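Local coordinates for vacuolar protein sorting-associated protein 29 (Entamoeba histolytica, PDB 5XCJ) that probably serves retromer-dependent protein sorting and transport as a subunit with a metallophosphatase fold that can bind zinc, at residues I77-I82 against I155-L160; V108-G114 against K127-P132; K118-K122 against I162-T166. The protein carries 1 engineered substitution. All coordinates share one frame; numbering follows the deposited sequence.

Contact 1 (I77-I82 against I155-L160)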
ATOM      1  N   ILE A  77      -8.568   0.966 -12.623  1.00 17.19           N
ATOM      2  CA  ILE A  77      -9.687   1.496 -11.860  1.00 15.47           C
ATOM      3  C   ILE A  77      -9.982   2.897 -12.371  1.00 15.43           C
ATOM      4  O   ILE A  77      -9.095   3.742 -12.419  1.00 16.47           O
ATOM      5  CB  ILE A  77      -9.385   1.492 -10.356  1.00 16.53           C
ATOM      6  CG1 ILE A  77      -9.121   0.062  -9.882  1.00 14.12           C
ATOM      7  CG2 ILE A  77     -10.528   2.117  -9.578  1.00 16.69           C
ATOM      8  CD1 ILE A  77      -8.324  -0.027  -8.605  1.00 13.42           C
ATOM      9  N   GLY A  78     -11.237   3.141 -12.728  1.00 15.16           N
ATOM     10  CA  GLY A  78     -11.623   4.427 -13.269  1.00 16.06           C
ATOM     11  C   GLY A  78     -10.821   4.663 -14.533  1.00 15.66           C
ATOM     12  O   GLY A  78     -10.794   3.823 -15.416  1.00 15.93           O
ATOM     13  N   ASN A  79     -10.138   5.801 -14.598  1.00 16.87           N
ATOM     14  CA  ASN A  79      -9.295   6.146 -15.742  1.00 15.77           C
ATOM     15  C   ASN A  79      -7.814   5.884 -15.459  1.00 15.05           C
ATOM     16  O   ASN A  79      -6.956   6.307 -16.222  1.00 14.60           O
ATOM     17  CB  ASN A  79      -9.487   7.610 -16.136  1.00 16.52           C
ATOM     18  CG  ASN A  79     -10.740   7.834 -16.962  1.00 17.73           C
ATOM     19  OD1 ASN A  79     -11.290   6.906 -17.541  1.00 18.33           O
ATOM     20  ND2 ASN A  79     -11.190   9.077 -17.012  1.00 16.38           N
ATOM     21  N   PHE A  80      -7.532   5.186 -14.367  1.00 18.41           N
ATOM     22  CA  PHE A  80      -6.156   4.937 -13.961  1.00 15.87           C
ATOM     23  C   PHE A  80      -5.691   3.487 -14.056  1.00 14.88           C
ATOM     24  O   PHE A  80      -6.353   2.587 -13.568  1.00 15.57           O
ATOM     25  CB  PHE A  80      -5.962   5.382 -12.511  1.00 14.16           C
ATOM     26  CG  PHE A  80      -6.129   6.858 -12.288  1.00 14.39           C
ATOM     27  CD1 PHE A  80      -5.062   7.715 -12.441  1.00 11.11           C
ATOM     28  CD2 PHE A  80      -7.347   7.378 -11.894  1.00 17.49           C
ATOM     29  CE1 PHE A  80      -5.208   9.068 -12.225  1.00 13.64           C
ATOM     30  CE2 PHE A  80      -7.500   8.730 -11.677  1.00 16.08           C
ATOM     31  CZ  PHE A  80      -6.429   9.578 -11.841  1.00 14.47           C
ATOM     32  N   LYS A  81      -4.530   3.279 -14.669  1.00 13.64           N
ATOM     33  CA  LYS A  81      -3.939   1.955 -14.739  1.00 15.17           C
ATOM     34  C   LYS A  81      -3.032   1.948 -13.516  1.00 14.18           C
ATOM     35  O   LYS A  81      -2.195   2.830 -13.363  1.00 13.16           O
ATOM     36  CB  LYS A  81      -3.122   1.767 -16.013  1.00 17.36           C
ATOM     37  CG  LYS A  81      -3.914   1.270 -17.206  1.00 20.69           C
ATOM     38  CD  LYS A  81      -3.035   1.123 -18.434  1.00 20.99           C
ATOM     39  CE  LYS A  81      -1.984   0.049 -18.234  1.00 18.41           C
ATOM     40  NZ  LYS A  81      -1.355  -0.362 -19.513  1.00 21.22           N
ATOM     41  N   ILE A  82      -3.215   0.971 -12.639  1.00 14.21           N
ATOM     42  CA  ILE A  82      -2.449   0.907 -11.405  1.00 12.07           C
ATOM     43  C   ILE A  82      -1.432  -0.224 -11.385  1.00 13.16           C
ATOM     44  O   ILE A  82      -1.755  -1.374 -11.658  1.00 16.04           O
ATOM     45  CB  ILE A  82      -3.385   0.772 -10.183  1.00 12.39           C
ATOM     46  CG1 ILE A  82      -4.317   1.983 -10.086  1.00 14.86           C
ATOM     47  CG2 ILE A  82      -2.588   0.609  -8.900  1.00 12.79           C
ATOM     48  CD1 ILE A  82      -5.375   1.862  -9.011  1.00 14.85           C
ATOM     49  N   ILE A 155     -11.501   7.067  -6.197  1.00 19.08           N
ATOM     50  CA  ILE A 155     -11.294   7.336  -7.606  1.00 18.15           C
ATOM     51  C   ILE A 155     -12.595   7.390  -8.395  1.00 21.59           C
ATOM     52  O   ILE A 155     -13.379   6.446  -8.394  1.00 20.21           O
ATOM     53  CB  ILE A 155     -10.414   6.251  -8.255  1.00 16.65           C
ATOM     54  CG1 ILE A 155      -9.020   6.230  -7.631  1.00 15.26           C
ATOM     55  CG2 ILE A 155     -10.325   6.454  -9.758  1.00 15.15           C
ATOM     56  CD1 ILE A 155      -8.087   5.242  -8.286  1.00 10.43           C
ATOM     57  N   ASN A 156     -12.834   8.516  -9.048  1.00 23.83           N
ATOM     58  CA  ASN A 156     -13.982   8.636  -9.923  1.00 21.27           C
ATOM     59  C   ASN A 156     -13.375   9.030 -11.255  1.00 20.49           C
ATOM     60  O   ASN A 156     -12.957  10.171 -11.417  1.00 21.09           O
ATOM     61  CB  ASN A 156     -14.936   9.717  -9.426  1.00 20.18           C
ATOM     62  CG  ASN A 156     -16.269   9.687 -10.147  1.00 22.97           C
ATOM     63  OD1 ASN A 156     -16.588   8.723 -10.837  1.00 24.16           O
ATOM     64  ND2 ASN A 156     -17.049  10.744  -9.991  1.00 21.04           N
ATOM     65  N   ASP A 157     -13.251   8.068 -12.166  1.00 20.74           N
ATOM     66  CA  ASP A 157     -12.677   8.339 -13.476  1.00 18.47           C
ATOM     67  C   ASP A 157     -11.261   8.882 -13.338  1.00 17.21           C
ATOM     68  O   ASP A 157     -10.363   8.174 -12.896  1.00 19.30           O
ATOM     69  CB  ASP A 157     -13.579   9.242 -14.303  1.00 18.90           C
ATOM     70  CG  ASP A 157     -14.732   8.485 -14.921  1.00 24.28           C
ATOM     71  OD1 ASP A 157     -14.592   7.272 -15.154  1.00 18.83           O
ATOM     72  OD2 ASP A 157     -15.783   9.100 -15.170  1.00 35.81           O
ATOM     73  N   SER A 158     -11.068  10.131 -13.738  1.00 17.67           N
ATOM     74  CA  SER A 158      -9.763  10.776 -13.685  1.00 15.95           C
ATOM     75  C   SER A 158      -9.513  11.558 -12.399  1.00 17.22           C
ATOM     76  O   SER A 158      -8.475  12.189 -12.250  1.00 18.79           O
ATOM     77  CB  SER A 158      -9.555  11.673 -14.905  1.00 18.97           C
ATOM     78  OG  SER A 158      -9.380  10.897 -16.070  1.00 23.54           O
ATOM     79  N   GLU A 159     -10.466  11.518 -11.476  1.00 20.45           N
ATOM     80  CA  GLU A 159     -10.310  12.233 -10.223  1.00 19.54           C
ATOM     81  C   GLU A 159      -9.739  11.272  -9.184  1.00 16.10           C
ATOM     82  O   GLU A 159     -10.281  10.201  -8.958  1.00 16.39           O
ATOM     83  CB  GLU A 159     -11.649  12.795  -9.739  1.00 21.71           C
ATOM     84  CG  GLU A 159     -12.421  13.575 -10.793  1.00 23.54           C
ATOM     85  CD  GLU A 159     -13.576  14.366 -10.209  1.00 30.05           C
ATOM     86  OE1 GLU A 159     -13.617  14.547  -8.978  1.00 26.52           O
ATOM     87  OE2 GLU A 159     -14.443  14.803 -10.993  1.00 36.80           O
ATOM     88  N   LEU A 160      -8.623  11.657  -8.585  1.00 15.32           N
ATOM     89  CA  LEU A 160      -7.985  10.819  -7.586  1.00 12.10           C
ATOM     90  C   LEU A 160      -7.851  11.522  -6.246  1.00 11.33           C
ATOM     91  O   LEU A 160      -7.312  12.616  -6.164  1.00 13.25           O
ATOM     92  CB  LEU A 160      -6.607  10.377  -8.083  1.00 12.63           C
ATOM     93  CG  LEU A 160      -5.629   9.762  -7.082  1.00  9.04           C
ATOM     94  CD1 LEU A 160      -6.196   8.474  -6.513  1.00 10.29           C
ATOM     95  CD2 LEU A 160      -4.291   9.502  -7.749  1.00  8.94           C
TER
HETATM   96  O   HOH W   1     -13.490   5.073 -15.907  1.00 22.01           O
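Gly78 and Asp157 bring two tight turns together, each a type II' beta turn closing a hairpin, with their CA atoms 4.1 Å apart and Asn79 N donating to Asp157 O at 2.9 Å. That N-H arrives 54° out of the carbonyl plane, above it rather than on a lone pair. Gly78 and Asp157 hold the same place in their turns, with positive phi; this shape comes easily to glycine, and having no side chain lets Gly78 lie close to Ile155 CG2 and to the carbonyl of Asp157. The amide of Asn79 lies nearly parallel to the carboxylate of Asp157, their planes 14° apart. Asn79 ND2 gives a hydrogen bond to Ser158 OG (2.7 Å) close to the amide plane, while a water donates to both Asn79 OD1 and Asp157 OD1. These hairpins belong to the two facing sheets of the metallophosphatase sandwich; the exposed polar turns lie at one end of it, with the buried Phe80, Ile155 and Leu160 inward of them. Phe80 is swung beside its own backbone N (chi1 -64°) so that the ring reaches across. Ser158 O meets its edge, 3.3 Å from Phe80 CZ. Ile155 CG2 approaches Phe80 CD2 obliquely at 3.8 Å.

Contact 2 (V108-G114 against K127-P132)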
ATOM      1  N   VAL A 108       1.835   2.313 -16.409  1.00 16.65           N
ATOM      2  CA  VAL A 108       0.687   2.627 -15.579  1.00 11.54           C
ATOM      3  C   VAL A 108       0.705   4.063 -15.092  1.00 12.41           C
ATOM      4  O   VAL A 108       1.754   4.681 -14.986  1.00 13.58           O
ATOM      5  CB  VAL A 108       0.650   1.720 -14.335  1.00 12.96           C
ATOM      6  CG1 VAL A 108       0.475   0.266 -14.736  1.00 13.01           C
ATOM      7  CG2 VAL A 108       1.918   1.898 -13.525  1.00 11.56           C
ATOM      8  N   ASP A 109      -0.486   4.612 -14.901  1.00 13.08           N
ATOM      9  CA  ASP A 109      -0.667   5.956 -14.369  1.00 14.29           C
ATOM     10  C   ASP A 109      -0.261   6.076 -12.897  1.00 12.38           C
ATOM     11  O   ASP A 109       0.241   7.101 -12.455  1.00 10.86           O
ATOM     12  CB  ASP A 109      -2.100   6.429 -14.579  1.00 12.82           C
ATOM     13  CG  ASP A 109      -2.589   6.173 -15.981  1.00 15.46           C
ATOM     14  OD1 ASP A 109      -1.787   6.309 -16.922  1.00 18.15           O
ATOM     15  OD2 ASP A 109      -3.768   5.830 -16.139  1.00 19.84           O
ATOM     16  N   ILE A 110      -0.536   5.018 -12.142  1.00 12.28           N
ATOM     17  CA  ILE A 110      -0.234   4.976 -10.724  1.00 11.30           C
ATOM     18  C   ILE A 110       0.656   3.790 -10.355  1.00  9.27           C
ATOM     19  O   ILE A 110       0.396   2.667 -10.760  1.00  9.40           O
ATOM     20  CB  ILE A 110      -1.527   4.880  -9.889  1.00 11.46           C
ATOM     21  CG1 ILE A 110      -2.455   6.061 -10.171  1.00 10.60           C
ATOM     22  CG2 ILE A 110      -1.209   4.801  -8.406  1.00 12.83           C
ATOM     23  CD1 ILE A 110      -3.749   6.014  -9.389  1.00  8.93           C
ATOM     24  N   LEU A 111       1.712   4.053  -9.597  1.00 11.21           N
ATOM     25  CA  LEU A 111       2.590   2.983  -9.146  1.00  9.25           C
ATOM     26  C   LEU A 111       2.566   2.902  -7.626  1.00  6.86           C
ATOM     27  O   LEU A 111       2.916   3.851  -6.935  1.00  9.20           O
ATOM     28  CB  LEU A 111       4.024   3.186  -9.643  1.00  9.36           C
ATOM     29  CG  LEU A 111       5.002   2.078  -9.251  1.00 10.52           C
ATOM     30  CD1 LEU A 111       4.648   0.782  -9.952  1.00  9.41           C
ATOM     31  CD2 LEU A 111       6.439   2.477  -9.549  1.00 12.28           C
ATOM     32  N   ILE A 112       2.172   1.745  -7.116  1.00  7.83           N
ATOM     33  CA  ILE A 112       2.097   1.519  -5.687  1.00  8.92           C
ATOM     34  C   ILE A 112       3.204   0.564  -5.266  1.00  8.98           C
ATOM     35  O   ILE A 112       3.349  -0.514  -5.826  1.00  8.12           O
ATOM     36  CB  ILE A 112       0.737   0.932  -5.271  1.00  8.43           C
ATOM     37  CG1 ILE A 112      -0.403   1.855  -5.715  1.00  9.04           C
ATOM     38  CG2 ILE A 112       0.694   0.692  -3.777  1.00  6.89           C
ATOM     39  CD1 ILE A 112      -1.778   1.383  -5.313  1.00  9.52           C
ATOM     40  N   THR A 113       3.987   0.999  -4.286  1.00  8.60           N
ATOM     41  CA  THR A 113       5.097   0.228  -3.738  1.00  7.68           C
ATOM     42  C   THR A 113       5.191   0.403  -2.218  1.00  8.44           C
ATOM     43  O   THR A 113       4.677   1.363  -1.670  1.00 10.44           O
ATOM     44  CB  THR A 113       6.447   0.629  -4.374  1.00  9.03           C
ATOM     45  OG1 THR A 113       6.680   2.029  -4.188  1.00  9.09           O
ATOM     46  CG2 THR A 113       6.466   0.306  -5.854  1.00 10.16           C
ATOM     47  N   GLY A 114       5.839  -0.541  -1.550  1.00  9.24           N
ATOM     48  CA  GLY A 114       6.018  -0.473  -0.116  1.00  8.25           C
ATOM     49  C   GLY A 114       7.500  -0.452   0.182  1.00  9.15           C
ATOM     50  O   GLY A 114       8.191   0.461  -0.273  1.00 11.06           O
ATOM     51  N   LYS A 127       2.493  11.570 -13.266  1.00 12.99           N
ATOM     52  CA  LYS A 127       2.315  10.202 -12.799  1.00 14.02           C
ATOM     53  C   LYS A 127       2.295  10.217 -11.271  1.00 12.47           C
ATOM     54  O   LYS A 127       2.889  11.087 -10.645  1.00 15.02           O
ATOM     55  CB  LYS A 127       3.423   9.283 -13.313  1.00 11.86           C
ATOM     56  CG  LYS A 127       3.630   9.313 -14.816  1.00 11.68           C
ATOM     57  CD  LYS A 127       2.378   8.918 -15.569  1.00 13.00           C
ATOM     58  CE  LYS A 127       2.421   9.429 -17.000  1.00 14.65           C
ATOM     59  NZ  LYS A 127       1.400   8.792 -17.865  1.00 14.96           N
ATOM     60  N   TYR A 128       1.602   9.252 -10.676  1.00 12.87           N
ATOM     61  CA  TYR A 128       1.477   9.200  -9.228  1.00  9.79           C
ATOM     62  C   TYR A 128       2.149   7.993  -8.604  1.00 10.19           C
ATOM     63  O   TYR A 128       1.960   6.872  -9.051  1.00 11.66           O
ATOM     64  CB  TYR A 128       0.003   9.241  -8.839  1.00 11.97           C
ATOM     65  CG  TYR A 128      -0.759  10.345  -9.533  1.00 13.43           C
ATOM     66  CD1 TYR A 128      -1.339  10.138 -10.769  1.00 12.63           C
ATOM     67  CD2 TYR A 128      -0.878  11.596  -8.953  1.00 11.77           C
ATOM     68  CE1 TYR A 128      -2.029  11.148 -11.408  1.00 14.94           C
ATOM     69  CE2 TYR A 128      -1.564  12.610  -9.581  1.00 14.10           C
ATOM     70  CZ  TYR A 128      -2.135  12.382 -10.807  1.00 16.78           C
ATOM     71  OH  TYR A 128      -2.817  13.394 -11.433  1.00 20.70           O
ATOM     72  N   PHE A 129       2.955   8.252  -7.583  1.00 10.38           N
ATOM     73  CA  PHE A 129       3.663   7.207  -6.865  1.00  9.97           C
ATOM     74  C   PHE A 129       3.148   7.181  -5.435  1.00  8.91           C
ATOM     75  O   PHE A 129       3.278   8.158  -4.710  1.00  9.76           O
ATOM     76  CB  PHE A 129       5.163   7.473  -6.903  1.00 11.20           C
ATOM     77  CG  PHE A 129       5.750   7.387  -8.282  1.00 12.05           C
ATOM     78  CD1 PHE A 129       5.620   8.439  -9.171  1.00 12.80           C
ATOM     79  CD2 PHE A 129       6.417   6.250  -8.694  1.00 11.25           C
ATOM     80  CE1 PHE A 129       6.153   8.357 -10.441  1.00 12.76           C
ATOM     81  CE2 PHE A 129       6.950   6.166  -9.962  1.00 13.45           C
ATOM     82  CZ  PHE A 129       6.815   7.223 -10.839  1.00 11.79           C
ATOM     83  N   LEU A 130       2.586   6.043  -5.040  1.00  8.67           N
ATOM     84  CA  LEU A 130       2.003   5.878  -3.714  1.00  7.82           C
ATOM     85  C   LEU A 130       2.593   4.752  -2.867  1.00  8.51           C
ATOM     86  O   LEU A 130       2.837   3.656  -3.353  1.00 11.12           O
ATOM     87  CB  LEU A 130       0.495   5.670  -3.841  1.00  8.19           C
ATOM     88  CG  LEU A 130      -0.189   6.515  -4.912  1.00  7.94           C
ATOM     89  CD1 LEU A 130      -1.644   6.124  -5.090  1.00  8.69           C
ATOM     90  CD2 LEU A 130      -0.064   7.983  -4.565  1.00  8.11           C
ATOM     91  N   ASN A 131       2.862   5.060  -1.609  1.00  8.26           N
ATOM     92  CA  ASN A 131       3.359   4.089  -0.650  1.00  8.01           C
ATOM     93  C   ASN A 131       2.512   4.257   0.611  1.00  9.69           C
ATOM     94  O   ASN A 131       2.511   5.324   1.205  1.00  9.92           O
ATOM     95  CB  ASN A 131       4.830   4.364  -0.368  1.00  7.98           C
ATOM     96  CG  ASN A 131       5.466   3.315   0.515  1.00  7.97           C
ATOM     97  OD1 ASN A 131       4.837   2.773   1.404  1.00  9.92           O
ATOM     98  ND2 ASN A 131       6.736   3.039   0.268  1.00  9.80           N
ATOM     99  N   PRO A 132       1.820   3.206   1.034  1.00  9.32           N
ATOM    100  CA  PRO A 132       0.966   3.297   2.225  1.00  8.40           C
ATOM    101  C   PRO A 132       1.706   3.096   3.551  1.00  8.56           C
ATOM    102  O   PRO A 132       1.094   3.223   4.608  1.00  8.05           O
ATOM    103  CB  PRO A 132      -0.052   2.173   2.012  1.00  6.90           C
ATOM    104  CG  PRO A 132       0.663   1.177   1.174  1.00  7.04           C
ATOM    105  CD  PRO A 132       1.664   1.920   0.336  1.00  8.57           C
TER
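Leu130 is gripped by segment 108-114 through both backbone and side chain: its N-H goes to Leu111 O at 2.9 Å, its carbonyl takes the N-H of Thr113 at 3.0 Å, and its CD1 presses on Ile110 CG2 at 3.6 Å. The branch gets there because CG stands beside the backbone N, with chi1 at -39°, well short of the usual -60°. Tyr128 repeats the backbone pattern. Its N-H goes to Asp109 O at 3.1 Å, and its carbonyl accepts Leu111 N at 2.9 Å. Leu111 therefore spends its N-H on Tyr128 and its C=O on Leu130, bracketing Phe129, the alternation of a parallel pair. Here 110-112 and 127-131 are adjacent interior strands of one sheet of the metallophosphatase alpha/beta sandwich, and the two sides of that sheet meet different layers. Ile110, Ile112, Tyr128 and Leu130 share one face: Ile110 and Tyr128 meet Leu160 of the second sheet, Tyr128 also meets Phe179, and Leu130 meets Ile162; large apolar and aromatic side chains suit this buried interface between sheets. Leu111 and Phe129 face helix 96-106, against Leu106 and Leu99. Leu111 CG lies opposite the backbone N (chi1 -178°), which carries CD2 to 3.7 Å from Phe129 CE2, oblique to the ring. At the start of the pair, Asp109 OD1 is 4.1 Å from Lys127 NZ, beyond a salt bridge, while OD2 accepts the N-H of Lys81. At the far end, Gly114 lies close to Asp8 and His115, which bind zinc in another structure of this protein; no zinc is bound here. Beside it, Asn131 OD1 is held by Gly133 N.

Contact 3 (K118-K122 against I162-T166)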
ATOM      1  N   LYS A 118       7.527   3.832   5.085  1.00 10.70           N
ATOM      2  CA  LYS A 118       7.173   5.223   5.284  1.00 11.40           C
ATOM      3  C   LYS A 118       6.102   5.591   4.270  1.00 12.34           C
ATOM      4  O   LYS A 118       6.312   5.491   3.068  1.00 10.49           O
ATOM      5  CB  LYS A 118       8.375   6.149   5.136  1.00 13.95           C
ATOM      6  CG  LYS A 118       8.092   7.567   5.594  1.00 16.22           C
ATOM      7  CD  LYS A 118       7.099   7.575   6.746  1.00 18.57           C
ATOM      8  CE  LYS A 118       7.436   8.635   7.780  1.00 19.34           C
ATOM      9  NZ  LYS A 118       7.513   8.073   9.154  1.00 17.66           N
ATOM     10  N   LEU A 119       4.941   5.997   4.763  1.00 10.72           N
ATOM     11  CA  LEU A 119       3.855   6.362   3.879  1.00 10.37           C
ATOM     12  C   LEU A 119       4.223   7.631   3.132  1.00 11.14           C
ATOM     13  O   LEU A 119       4.730   8.572   3.718  1.00 11.81           O
ATOM     14  CB  LEU A 119       2.571   6.586   4.677  1.00 12.48           C
ATOM     15  CG  LEU A 119       1.344   7.059   3.906  1.00  9.22           C
ATOM     16  CD1 LEU A 119       0.078   6.594   4.597  1.00  7.82           C
ATOM     17  CD2 LEU A 119       1.341   8.567   3.748  1.00 12.72           C
ATOM     18  N   GLU A 120       4.013   7.627   1.824  1.00  9.88           N
ATOM     19  CA  GLU A 120       4.293   8.811   1.027  1.00 10.71           C
ATOM     20  C   GLU A 120       3.384   8.922  -0.185  1.00 12.33           C
ATOM     21  O   GLU A 120       3.083   7.929  -0.839  1.00  9.98           O
ATOM     22  CB  GLU A 120       5.758   8.816   0.580  1.00 14.19           C
ATOM     23  CG  GLU A 120       6.208  10.101  -0.088  1.00 17.30           C
ATOM     24  CD  GLU A 120       7.637  10.034  -0.584  1.00 21.51           C
ATOM     25  OE1 GLU A 120       8.549  10.465   0.148  1.00 20.86           O
ATOM     26  OE2 GLU A 120       7.845   9.533  -1.704  1.00 26.97           O
ATOM     27  N   THR A 121       2.958  10.145  -0.481  1.00 12.57           N
ATOM     28  CA  THR A 121       2.161  10.414  -1.659  1.00 11.41           C
ATOM     29  C   THR A 121       2.949  11.426  -2.483  1.00 10.69           C
ATOM     30  O   THR A 121       3.257  12.500  -2.002  1.00 10.30           O
ATOM     31  CB  THR A 121       0.795  11.012  -1.308  1.00 10.13           C
ATOM     32  OG1 THR A 121      -0.006  10.026  -0.656  1.00 12.08           O
ATOM     33  CG2 THR A 121       0.098  11.479  -2.565  1.00 13.05           C
ATOM     34  N   LYS A 122       3.315  11.059  -3.705  1.00 11.58           N
ATOM     35  CA  LYS A 122       4.064  11.970  -4.557  1.00 12.40           C
ATOM     36  C   LYS A 122       3.610  11.962  -6.010  1.00 14.15           C
ATOM     37  O   LYS A 122       3.320  10.916  -6.571  1.00 14.46           O
ATOM     38  CB  LYS A 122       5.556  11.660  -4.471  1.00 13.65           C
ATOM     39  CG  LYS A 122       6.445  12.885  -4.424  1.00 15.70           C
ATOM     40  CD  LYS A 122       7.909  12.523  -4.244  1.00 19.66           C
ATOM     41  CE  LYS A 122       8.378  11.538  -5.297  1.00 19.85           C
ATOM     42  NZ  LYS A 122       9.681  10.920  -4.938  1.00 21.02           N
ATOM     43  N   ILE A 162      -6.572  10.901  -2.183  1.00 10.05           N
ATOM     44  CA  ILE A 162      -5.829  10.042  -1.283  1.00 10.82           C
ATOM     45  C   ILE A 162      -6.039  10.420   0.173  1.00  9.39           C
ATOM     46  O   ILE A 162      -5.819  11.557   0.560  1.00 10.75           O
ATOM     47  CB  ILE A 162      -4.313  10.116  -1.562  1.00  9.91           C
ATOM     48  CG1 ILE A 162      -3.973   9.452  -2.892  1.00  7.34           C
ATOM     49  CG2 ILE A 162      -3.525   9.501  -0.421  1.00  9.33           C
ATOM     50  CD1 ILE A 162      -3.092  10.297  -3.783  1.00  8.61           C
ATOM     51  N   TYR A 163      -6.470   9.451   0.968  1.00  7.62           N
ATOM     52  CA  TYR A 163      -6.670   9.657   2.393  1.00  8.85           C
ATOM     53  C   TYR A 163      -5.533   8.937   3.106  1.00  7.36           C
ATOM     54  O   TYR A 163      -5.540   7.713   3.202  1.00  8.14           O
ATOM     55  CB  TYR A 163      -8.001   9.068   2.860  1.00 10.18           C
ATOM     56  CG  TYR A 163      -9.229   9.731   2.293  1.00  9.46           C
ATOM     57  CD1 TYR A 163      -9.808  10.810   2.935  1.00 13.29           C
ATOM     58  CD2 TYR A 163      -9.824   9.261   1.137  1.00 10.66           C
ATOM     59  CE1 TYR A 163     -10.936  11.420   2.432  1.00 13.12           C
ATOM     60  CE2 TYR A 163     -10.956   9.864   0.621  1.00 12.37           C
ATOM     61  CZ  TYR A 163     -11.507  10.942   1.277  1.00 15.43           C
ATOM     62  OH  TYR A 163     -12.629  11.553   0.781  1.00 19.43           O
ATOM     63  N   GLU A 164      -4.559   9.688   3.592  1.00  9.44           N
ATOM     64  CA  GLU A 164      -3.413   9.120   4.289  1.00  8.98           C
ATOM     65  C   GLU A 164      -3.682   8.931   5.779  1.00  9.91           C
ATOM     66  O   GLU A 164      -3.764   9.901   6.519  1.00  8.56           O
ATOM     67  CB  GLU A 164      -2.185  10.015   4.126  1.00  9.61           C
ATOM     68  CG  GLU A 164      -1.894  10.500   2.719  1.00  8.50           C
ATOM     69  CD  GLU A 164      -0.681  11.417   2.680  1.00 11.88           C
ATOM     70  OE1 GLU A 164      -0.233  11.844   3.754  1.00 12.29           O
ATOM     71  OE2 GLU A 164      -0.177  11.705   1.582  1.00 13.43           O
ATOM     72  N   TYR A 165      -3.804   7.682   6.216  1.00  8.88           N
ATOM     73  CA  TYR A 165      -4.055   7.400   7.624  1.00  9.87           C
ATOM     74  C   TYR A 165      -2.798   6.928   8.340  1.00 12.15           C
ATOM     75  O   TYR A 165      -2.120   6.027   7.866  1.00 12.58           O
ATOM     76  CB  TYR A 165      -5.156   6.344   7.795  1.00  9.56           C
ATOM     77  CG  TYR A 165      -6.539   6.823   7.425  1.00  9.59           C
ATOM     78  CD1 TYR A 165      -7.352   7.458   8.350  1.00 11.24           C
ATOM     79  CD2 TYR A 165      -7.027   6.655   6.142  1.00 10.07           C
ATOM     80  CE1 TYR A 165      -8.611   7.905   8.010  1.00 12.52           C
ATOM     81  CE2 TYR A 165      -8.283   7.093   5.791  1.00  9.54           C
ATOM     82  CZ  TYR A 165      -9.071   7.723   6.727  1.00 11.17           C
ATOM     83  OH  TYR A 165     -10.322   8.161   6.377  1.00 13.42           O
ATOM     84  N   THR A 166      -2.490   7.566   9.464  1.00 10.61           N
ATOM     85  CA  THR A 166      -1.340   7.203  10.279  1.00 11.27           C
ATOM     86  C   THR A 166      -1.708   7.191  11.760  1.00 10.61           C
ATOM     87  O   THR A 166      -2.597   7.912  12.188  1.00 10.96           O
ATOM     88  CB  THR A 166      -0.151   8.152  10.063  1.00 10.66           C
ATOM     89  OG1 THR A 166      -0.523   9.490  10.402  1.00 10.25           O
ATOM     90  CG2 THR A 166       0.317   8.102   8.620  1.00  9.99           C
TER
HETATM   91  O   HOH W   2       2.265  11.749   1.714  1.00 15.11           O
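The carboxylate of Glu164 carries Leu119 on one face: the methyl CD2 sits almost squarely over the plane, 3.7 Å from Glu164 CD and 3.6 Å from OE1. Nearer the edge, the hydroxyl of Thr121 donates to Glu164 OE2 at 2.8 Å, reaching it on the anti side and 27° out of the carboxylate plane, toward the face that Leu119 covers. Glu164 starts beside its own backbone N (chi1 -47°) and then runs extended, so its stem passes obliquely over the leucine: Glu164 CB is 3.8 Å from Leu119 CD2. Long and amphipathic, glutamate suits this partly open place, offering apolar packing from its stem and an acceptor at its end. While Thr121 OG1 serves the carboxylate, Thr121 CG2 meets Ile162 CD1 tip to tip at 3.6 Å, turned toward the interior, where Leu130 and Met151 touch the threonine. A water accepts the N-H of Thr121. Leu119 CD1 extends the apolar strip toward Thr166 CG2, at 4.3 Å. No backbone bonds join the segments; the contact between segment 118-122, on edge strand 120-124, and strand 159-168 is made chiefly by side chains, as in the face-to-face beta-sandwich of metallophosphatases.

From the N terminus, segment 77-82 comes first and waits until 155-160 for its partner, so contact 1 closes the longest loop. Contact 2 lies wholly within that loop, joining 108-114 to 127-132 across a short excursion. Contact 3 crosses both: 118-122 falls inside that excursion, yet packs against 162-166, beyond contact 1. Contact 2 is made within one sheet, and contacts 1 and 3 tie that sheet to the other, sharing strand 159-168. Backbone bonds also run between neighbouring contacts: Lys81 pairs with Ile110, and Glu120 with Asn131, so the first segments of contacts 1 and 3 and both of contact 2 belong to one sheet, against which 155-160 and 162-166 of the other lie.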